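PDB 5NM7: peptidoglycan-binding domain 1 from Burkholderia, which probably hydrolyses bacterial peptidoglycan as a modular phage endolysin, joining a putative peptidoglycan-binding domain to a lysozyme-like N-acetylmuramidase domain. Local coordinates for residues 108-113 / 153-158; 115-120 / 141-146. All coordinates share one frame; numbering follows the deposited sequence.

Contact 1 (108-113 / 153-158)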
ATOM      1  N   LEU A 108       6.653  -7.319  -5.707  1.00 19.53           N
ATOM      2  CA  LEU A 108       7.886  -7.920  -5.290  1.00 20.87           C
ATOM      3  C   LEU A 108       8.975  -7.514  -6.272  1.00 22.20           C
ATOM      4  O   LEU A 108       8.699  -7.146  -7.391  1.00 20.80           O
ATOM      5  CB  LEU A 108       7.776  -9.434  -5.332  1.00 21.99           C
ATOM      6  CG  LEU A 108       6.719 -10.069  -4.427  1.00 21.03           C
ATOM      7  CD1 LEU A 108       6.575 -11.555  -4.746  1.00 23.53           C
ATOM      8  CD2 LEU A 108       7.070  -9.850  -2.974  1.00 22.24           C
ATOM      9  N   PRO A 109      10.231  -7.655  -5.860  1.00 24.59           N
ATOM     10  CA  PRO A 109      11.318  -7.389  -6.823  1.00 27.38           C
ATOM     11  C   PRO A 109      11.210  -8.196  -8.128  1.00 26.48           C
ATOM     12  O   PRO A 109      11.537  -7.671  -9.196  1.00 27.59           O
ATOM     13  CB  PRO A 109      12.566  -7.752  -6.035  1.00 26.51           C
ATOM     14  CG  PRO A 109      12.189  -7.562  -4.611  1.00 26.36           C
ATOM     15  CD  PRO A 109      10.743  -7.979  -4.523  1.00 26.02           C
ATOM     16  N   ASP A 110      10.661  -9.416  -8.070  1.00 25.69           N
ATOM     17  CA  ASP A 110      10.486 -10.238  -9.265  1.00 24.28           C
ATOM     18  C   ASP A 110       9.369  -9.786 -10.209  1.00 24.47           C
ATOM     19  O   ASP A 110       9.207 -10.344 -11.290  1.00 23.11           O
ATOM     20  CB  ASP A 110      10.372 -11.770  -8.914  1.00 23.95           C
ATOM     21  CG  ASP A 110       9.101 -12.152  -8.175  1.00 23.60           C
ATOM     22  OD1 ASP A 110       9.183 -13.003  -7.249  1.00 24.59           O
ATOM     23  OD2 ASP A 110       8.015 -11.603  -8.506  1.00 24.17           O
ATOM     24  N   GLY A 111       8.532  -8.829  -9.756  1.00 22.48           N
ATOM     25  CA  GLY A 111       7.568  -8.175 -10.605  1.00 20.87           C
ATOM     26  C   GLY A 111       6.126  -8.605 -10.334  1.00 22.42           C
ATOM     27  O   GLY A 111       5.218  -8.028 -10.885  1.00 23.08           O
ATOM     28  N   ARG A 112       5.941  -9.649  -9.522  1.00 19.37           N
ATOM     29  CA  ARG A 112       4.604 -10.124  -9.201  1.00 19.31           C
ATOM     30  C   ARG A 112       4.072  -9.275  -8.073  1.00 19.06           C
ATOM     31  O   ARG A 112       4.828  -8.775  -7.253  1.00 19.20           O
ATOM     32  CB  ARG A 112       4.639 -11.576  -8.780  1.00 19.71           C
ATOM     33  CG  ARG A 112       5.110 -12.474  -9.935  1.00 21.05           C
ATOM     34  CD  ARG A 112       5.226 -13.898  -9.506  1.00 21.03           C
ATOM     35  NE  ARG A 112       6.309 -14.104  -8.545  1.00 21.32           N
ATOM     36  CZ  ARG A 112       6.637 -15.282  -7.999  1.00 21.94           C
ATOM     37  NH1 ARG A 112       5.997 -16.396  -8.341  1.00 23.07           N
ATOM     38  NH2 ARG A 112       7.626 -15.362  -7.122  1.00 21.89           N
ATOM     39  N   PRO A 113       2.746  -9.170  -7.979  1.00 18.85           N
ATOM     40  CA  PRO A 113       2.216  -8.412  -6.830  1.00 19.29           C
ATOM     41  C   PRO A 113       2.555  -9.022  -5.465  1.00 17.80           C
ATOM     42  O   PRO A 113       2.684 -10.241  -5.312  1.00 18.26           O
ATOM     43  CB  PRO A 113       0.698  -8.396  -7.080  1.00 19.99           C
ATOM     44  CG  PRO A 113       0.433  -9.303  -8.221  1.00 19.70           C
ATOM     45  CD  PRO A 113       1.709  -9.697  -8.878  1.00 20.03           C
ATOM     46  N   GLY A 153       5.858 -15.390   3.519  1.00 21.83           N
ATOM     47  CA  GLY A 153       6.178 -14.038   3.137  1.00 21.91           C
ATOM     48  C   GLY A 153       6.953 -13.907   1.845  1.00 22.14           C
ATOM     49  O   GLY A 153       7.624 -14.843   1.405  1.00 21.12           O
ATOM     50  N   ASP A 154       6.866 -12.727   1.240  1.00 21.56           N
ATOM     51  CA  ASP A 154       7.636 -12.384   0.072  1.00 23.60           C
ATOM     52  C   ASP A 154       7.372 -13.398  -1.058  1.00 22.80           C
ATOM     53  O   ASP A 154       6.258 -13.884  -1.196  1.00 19.32           O
ATOM     54  CB  ASP A 154       9.131 -12.256   0.447  1.00 25.75           C
ATOM     55  CG  ASP A 154       9.367 -11.298   1.624  1.00 30.62           C
ATOM     56  OD1 ASP A 154       9.950 -11.709   2.645  1.00 35.87           O
ATOM     57  OD2 ASP A 154       8.947 -10.142   1.519  1.00 36.51           O
ATOM     58  N   ALA A 155       8.377 -13.709  -1.862  1.00 20.15           N
ATOM     59  CA  ALA A 155       8.185 -14.566  -3.032  1.00 21.71           C
ATOM     60  C   ALA A 155       7.735 -15.980  -2.641  1.00 20.78           C
ATOM     61  O   ALA A 155       7.025 -16.630  -3.407  1.00 21.92           O
ATOM     62  CB  ALA A 155       9.477 -14.624  -3.818  1.00 22.71           C
ATOM     63  N   ALA A 156       8.109 -16.432  -1.448  1.00 20.31           N
ATOM     64  CA  ALA A 156       7.740 -17.768  -0.970  1.00 20.97           C
ATOM     65  C   ALA A 156       6.217 -17.912  -0.812  1.00 20.38           C
ATOM     66  O   ALA A 156       5.706 -19.013  -0.868  1.00 18.96           O
ATOM     67  CB  ALA A 156       8.460 -18.131   0.303  1.00 23.19           C
ATOM     68  N   GLU A 157       5.490 -16.800  -0.668  1.00 20.39           N
ATOM     69  CA  GLU A 157       4.036 -16.883  -0.704  1.00 19.56           C
ATOM     70  C   GLU A 157       3.500 -17.449  -1.991  1.00 19.28           C
ATOM     71  O   GLU A 157       2.481 -18.106  -1.957  1.00 20.16           O
ATOM     72  CB  GLU A 157       3.356 -15.544  -0.522  1.00 20.82           C
ATOM     73  CG  GLU A 157       3.374 -15.065   0.895  1.00 22.37           C
ATOM     74  CD  GLU A 157       2.739 -16.033   1.865  1.00 23.35           C
ATOM     75  OE1 GLU A 157       1.509 -16.277   1.808  1.00 23.86           O
ATOM     76  OE2 GLU A 157       3.474 -16.546   2.721  1.00 22.92           O
ATOM     77  N   TYR A 158       4.179 -17.194  -3.116  1.00 16.67           N
ATOM     78  CA  TYR A 158       3.717 -17.728  -4.401  1.00 17.60           C
ATOM     79  C   TYR A 158       3.805 -19.242  -4.466  1.00 18.17           C
ATOM     80  O   TYR A 158       3.004 -19.860  -5.167  1.00 18.39           O
ATOM     81  CB  TYR A 158       4.423 -17.096  -5.571  1.00 19.01           C
ATOM     82  CG  TYR A 158       3.764 -15.798  -5.935  1.00 17.14           C
ATOM     83  CD1 TYR A 158       2.636 -15.783  -6.724  1.00 17.50           C
ATOM     84  CD2 TYR A 158       4.218 -14.601  -5.403  1.00 17.77           C
ATOM     85  CE1 TYR A 158       1.991 -14.593  -7.028  1.00 17.69           C
ATOM     86  CE2 TYR A 158       3.613 -13.387  -5.725  1.00 16.91           C
ATOM     87  CZ  TYR A 158       2.476 -13.383  -6.497  1.00 17.77           C
ATOM     88  OH  TYR A 158       1.841 -12.206  -6.845  1.00 18.82           O
TER

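Contact 2 (115-120 / 141-146)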
ATOM      1  N   ILE A 115       1.696 -10.488  -2.041  1.00 16.05           N
ATOM      2  CA  ILE A 115       0.559 -11.321  -1.620  1.00 16.73           C
ATOM      3  C   ILE A 115       0.762 -11.877  -0.253  1.00 16.80           C
ATOM      4  O   ILE A 115       1.883 -11.973   0.250  1.00 16.89           O
ATOM      5  CB  ILE A 115       0.277 -12.499  -2.598  1.00 17.70           C
ATOM      6  CG1 ILE A 115       1.521 -13.362  -2.787  1.00 17.56           C
ATOM      7  CG2 ILE A 115      -0.229 -11.992  -3.916  1.00 18.09           C
ATOM      8  CD1 ILE A 115       1.213 -14.723  -3.314  1.00 17.63           C
ATOM      9  N   LEU A 116      -0.352 -12.279   0.366  1.00 16.10           N
ATOM     10  CA  LEU A 116      -0.323 -13.111   1.547  1.00 17.46           C
ATOM     11  C   LEU A 116      -1.464 -14.087   1.444  1.00 18.06           C
ATOM     12  O   LEU A 116      -2.632 -13.693   1.303  1.00 18.36           O
ATOM     13  CB  LEU A 116      -0.438 -12.304   2.847  1.00 18.11           C
ATOM     14  CG  LEU A 116      -0.055 -13.052   4.126  1.00 18.58           C
ATOM     15  CD1 LEU A 116       1.452 -13.298   4.160  1.00 20.29           C
ATOM     16  CD2 LEU A 116      -0.460 -12.247   5.356  1.00 19.03           C
ATOM     17  N   TYR A 117      -1.123 -15.369   1.444  1.00 18.22           N
ATOM     18  CA  TYR A 117      -2.109 -16.421   1.333  1.00 18.25           C
ATOM     19  C   TYR A 117      -2.635 -16.810   2.727  1.00 18.13           C
ATOM     20  O   TYR A 117      -1.848 -16.909   3.668  1.00 18.45           O
ATOM     21  CB  TYR A 117      -1.472 -17.609   0.606  1.00 17.75           C
ATOM     22  CG  TYR A 117      -2.336 -18.846   0.654  1.00 19.26           C
ATOM     23  CD1 TYR A 117      -2.094 -19.822   1.587  1.00 18.92           C
ATOM     24  CD2 TYR A 117      -3.423 -18.993  -0.205  1.00 18.06           C
ATOM     25  CE1 TYR A 117      -2.890 -20.940   1.682  1.00 19.68           C
ATOM     26  CE2 TYR A 117      -4.228 -20.106  -0.120  1.00 20.92           C
ATOM     27  CZ  TYR A 117      -3.942 -21.078   0.817  1.00 19.19           C
ATOM     28  OH  TYR A 117      -4.734 -22.206   0.938  1.00 21.70           O
ATOM     29  N   GLU A 118      -3.960 -16.950   2.846  1.00 17.48           N
ATOM     30  CA  GLU A 118      -4.657 -17.121   4.119  1.00 19.04           C
ATOM     31  C   GLU A 118      -5.366 -18.477   4.137  1.00 20.18           C
ATOM     32  O   GLU A 118      -6.467 -18.634   3.580  1.00 20.00           O
ATOM     33  CB  GLU A 118      -5.690 -16.012   4.321  1.00 19.67           C
ATOM     34  CG  GLU A 118      -5.121 -14.590   4.345  1.00 20.98           C
ATOM     35  CD  GLU A 118      -4.413 -14.246   5.638  1.00 21.15           C
ATOM     36  OE1 GLU A 118      -4.311 -15.107   6.513  1.00 23.27           O
ATOM     37  OE2 GLU A 118      -3.960 -13.085   5.769  1.00 23.07           O
ATOM     38  N   ARG A 119      -4.709 -19.451   4.758  1.00 20.48           N
ATOM     39  CA  ARG A 119      -5.177 -20.831   4.771  1.00 21.59           C
ATOM     40  C   ARG A 119      -6.526 -21.011   5.439  1.00 22.10           C
ATOM     41  O   ARG A 119      -7.280 -21.922   5.076  1.00 22.51           O
ATOM     42  CB  ARG A 119      -4.159 -21.737   5.443  1.00 22.25           C
ATOM     43  CG  ARG A 119      -3.924 -21.450   6.903  1.00 23.67           C
ATOM     44  CD  ARG A 119      -2.891 -22.387   7.447  1.00 25.92           C
ATOM     45  NE  ARG A 119      -2.698 -22.190   8.865  1.00 25.48           N
ATOM     46  CZ  ARG A 119      -1.670 -22.657   9.568  1.00 27.72           C
ATOM     47  NH1 ARG A 119      -0.727 -23.415   8.991  1.00 28.23           N
ATOM     48  NH2 ARG A 119      -1.581 -22.350  10.853  1.00 29.59           N
ATOM     49  N   HIS A 120      -6.812 -20.153   6.422  1.00 23.09           N
ATOM     50  CA  HIS A 120      -8.145 -20.181   7.074  1.00 24.93           C
ATOM     51  C   HIS A 120      -9.259 -19.642   6.190  1.00 24.35           C
ATOM     52  O   HIS A 120     -10.400 -20.104   6.286  1.00 26.58           O
ATOM     53  CB  HIS A 120      -8.083 -19.527   8.455  1.00 25.04           C
ATOM     54  CG  HIS A 120      -8.010 -18.048   8.427  1.00 24.93           C
ATOM     55  ND1 HIS A 120      -6.882 -17.361   8.024  1.00 25.00           N
ATOM     56  CD2 HIS A 120      -8.928 -17.106   8.753  1.00 25.82           C
ATOM     57  CE1 HIS A 120      -7.122 -16.060   8.084  1.00 27.19           C
ATOM     58  NE2 HIS A 120      -8.343 -15.883   8.558  1.00 25.55           N
ATOM     59  N   PRO A 141      -2.330 -29.575   5.877  1.00 49.10           N
ATOM     60  CA  PRO A 141      -2.542 -28.684   7.048  1.00 47.10           C
ATOM     61  C   PRO A 141      -1.853 -27.303   7.021  1.00 43.95           C
ATOM     62  O   PRO A 141      -2.344 -26.345   7.630  1.00 43.00           O
ATOM     63  CB  PRO A 141      -2.013 -29.521   8.222  1.00 50.91           C
ATOM     64  CG  PRO A 141      -1.063 -30.494   7.618  1.00 50.69           C
ATOM     65  CD  PRO A 141      -1.580 -30.796   6.240  1.00 49.64           C
ATOM     66  N   ALA A 142      -0.723 -27.194   6.335  1.00 40.07           N
ATOM     67  CA  ALA A 142      -0.048 -25.908   6.170  1.00 37.33           C
ATOM     68  C   ALA A 142      -0.810 -24.951   5.244  1.00 36.06           C
ATOM     69  O   ALA A 142      -0.652 -23.727   5.361  1.00 32.06           O
ATOM     70  CB  ALA A 142       1.364 -26.121   5.638  1.00 39.24           C
ATOM     71  N   LEU A 143      -1.578 -25.520   4.303  1.00 32.57           N
ATOM     72  CA  LEU A 143      -2.299 -24.771   3.265  1.00 32.83           C
ATOM     73  C   LEU A 143      -3.777 -24.603   3.472  1.00 33.30           C
ATOM     74  O   LEU A 143      -4.393 -23.686   2.929  1.00 33.09           O
ATOM     75  CB  LEU A 143      -2.166 -25.487   1.919  1.00 35.49           C
ATOM     76  CG  LEU A 143      -0.799 -25.492   1.285  1.00 34.21           C
ATOM     77  CD1 LEU A 143      -0.858 -26.341   0.025  1.00 36.27           C
ATOM     78  CD2 LEU A 143      -0.351 -24.078   0.956  1.00 33.19           C
ATOM     79  N   VAL A 144      -4.384 -25.554   4.167  1.00 33.35           N
ATOM     80  CA  VAL A 144      -5.821 -25.509   4.402  1.00 35.73           C
ATOM     81  C   VAL A 144      -5.949 -25.794   5.875  1.00 37.24           C
ATOM     82  O   VAL A 144      -5.458 -26.826   6.335  1.00 36.08           O
ATOM     83  CB  VAL A 144      -6.593 -26.571   3.595  1.00 35.40           C
ATOM     84  CG1 VAL A 144      -8.088 -26.366   3.763  1.00 37.14           C
ATOM     85  CG2 VAL A 144      -6.228 -26.523   2.122  1.00 37.14           C
ATOM     86  N   ASN A 145      -6.567 -24.873   6.612  1.00 36.69           N
ATOM     87  CA  ASN A 145      -6.612 -24.958   8.067  1.00 36.99           C
ATOM     88  C   ASN A 145      -7.582 -23.943   8.646  1.00 39.39           C
ATOM     89  O   ASN A 145      -7.572 -22.795   8.244  1.00 36.97           O
ATOM     90  CB  ASN A 145      -5.212 -24.698   8.630  1.00 37.62           C
ATOM     91  CG  ASN A 145      -4.963 -25.382   9.958  1.00 40.39           C
ATOM     92  OD1 ASN A 145      -5.815 -25.391  10.838  1.00 37.12           O
ATOM     93  ND2 ASN A 145      -3.768 -25.947  10.115  1.00 41.17           N
ATOM     94  N   SER A 146      -8.403 -24.347   9.617  1.00 40.10           N
ATOM     95  CA  SER A 146      -9.277 -23.393  10.318  1.00 41.57           C
ATOM     96  C   SER A 146      -8.474 -22.425  11.205  1.00 38.84           C
ATOM     97  O   SER A 146      -8.966 -21.371  11.570  1.00 38.32           O
ATOM     98  CB  SER A 146     -10.342 -24.129  11.149  1.00 43.02           C
ATOM     99  OG  SER A 146      -9.749 -24.826  12.234  1.00 46.17           O
TER

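Contact 1 (108-113 / 153-158)
A cation-pi stack of Arg112 on Tyr158 joins a turn-bearing loop of the N-acetylmuramidase region to the segment leading into helix 156-167. The guanidinium lies nearly flat over the phenol, its plane inclined by 16° and its CZ 4.0 Å from the centroid of the Tyr158 ring, displaced from the middle. CD sits over the centre of the same face as a CH-pi donor, and the bend at chi3 (-68°) folds the guanidinium back along the ring, so that NH1 comes over CG and CB. Asp110 fixes the rotation of the cation: in a side-on salt bridge, NH2 of Arg112 meets OD1 of Asp110 at 2.8 Å, and NE meets OD2, which also takes the backbone N of Arg112 in an Asx turn. At the far end of the ring, Tyr158 OH donates to Pro113 O at 2.6 Å, in the carbonyl plane and on a lone pair. Leu108 CD1 touches the ring edge, 3.6 Å from Tyr158 CE2, and reaches Ala155 as well. Beyond these residues, Tyr158 and Pro113 both pack on Trp178 of strand 176-178, so the loop and helix 156-167 meet beside the small antiparallel sheet.

Contact 2 (115-120 / 141-146)
Tyr117 and Arg119, on either side of the N-cap residue Glu118, meet the loop 141-146 where strand 115-117 of the lysozyme-like domain's small antiparallel sheet passes into helix 119-128. The tight part of this strand-to-helix junction is built around the carbonyl of Leu143. Tyr117, with CG anti to its own N (chi1 170°), sends its ring edge-on toward the loop, and its OH donates to Leu143 O at 2.5 Å, from 18° outside the carbonyl plane. The same oxygen lies 3.2 Å from Arg119 CB, so the carbonyl accepts from the phenol and also lies against the base of the arginine. The Leu143 side chain crosses the phenol at about a right angle, CD2 near CE1; the buried ring also packs on Met122 and on Ala164 of helix 156-167.

Toward solvent the fit is looser: the exposed Ala142 and Ser146 turn their CB atoms away from the strand and helix. A weak backbone link, Asn145 N to Arg119 O at 3.4 Å, joins the two segments. Arg119 and Asn145 run side by side in the same direction. The extended arginine brings CD to 3.5 Å from Asn145 CB, and the amide ND2 lies over the centre of one guanidinium face, with the two planes 36° apart. The guanidinium is bonded a little further along the same loop, NE to Lys147 O and NH2 to Arg148 O. The Asn145 amide is likewise fixed at both ends, ND2 donating to Pro141 O at 2.9 Å and OD1 accepting from Lys147 N. In helix 119-128, His120 CA makes a short C-H...O contact of 2.9 Å with Asn145 O.

Contacts 1 and 2 lie about 17 Å apart, centre to centre, on the same side of the chain's centre and within the N-acetylmuramidase region. Contact 2 is nested inside the loop that contact 1 closes: the chain runs from 108-113 into strand 115-117 and helix 119-128, returns through 141-146, and then enters helix 156-167 by way of 153-158. They also touch directly. Glu157 OE1 probably accepts a hydrogen bond from Tyr117 N at 2.8 Å, and the Tyr158 hydroxyl packs on Ile115. Edge strand 115-117 and helix 156-167 thus link both contacts into one continuous region, an example of a short strand tying successive helices together.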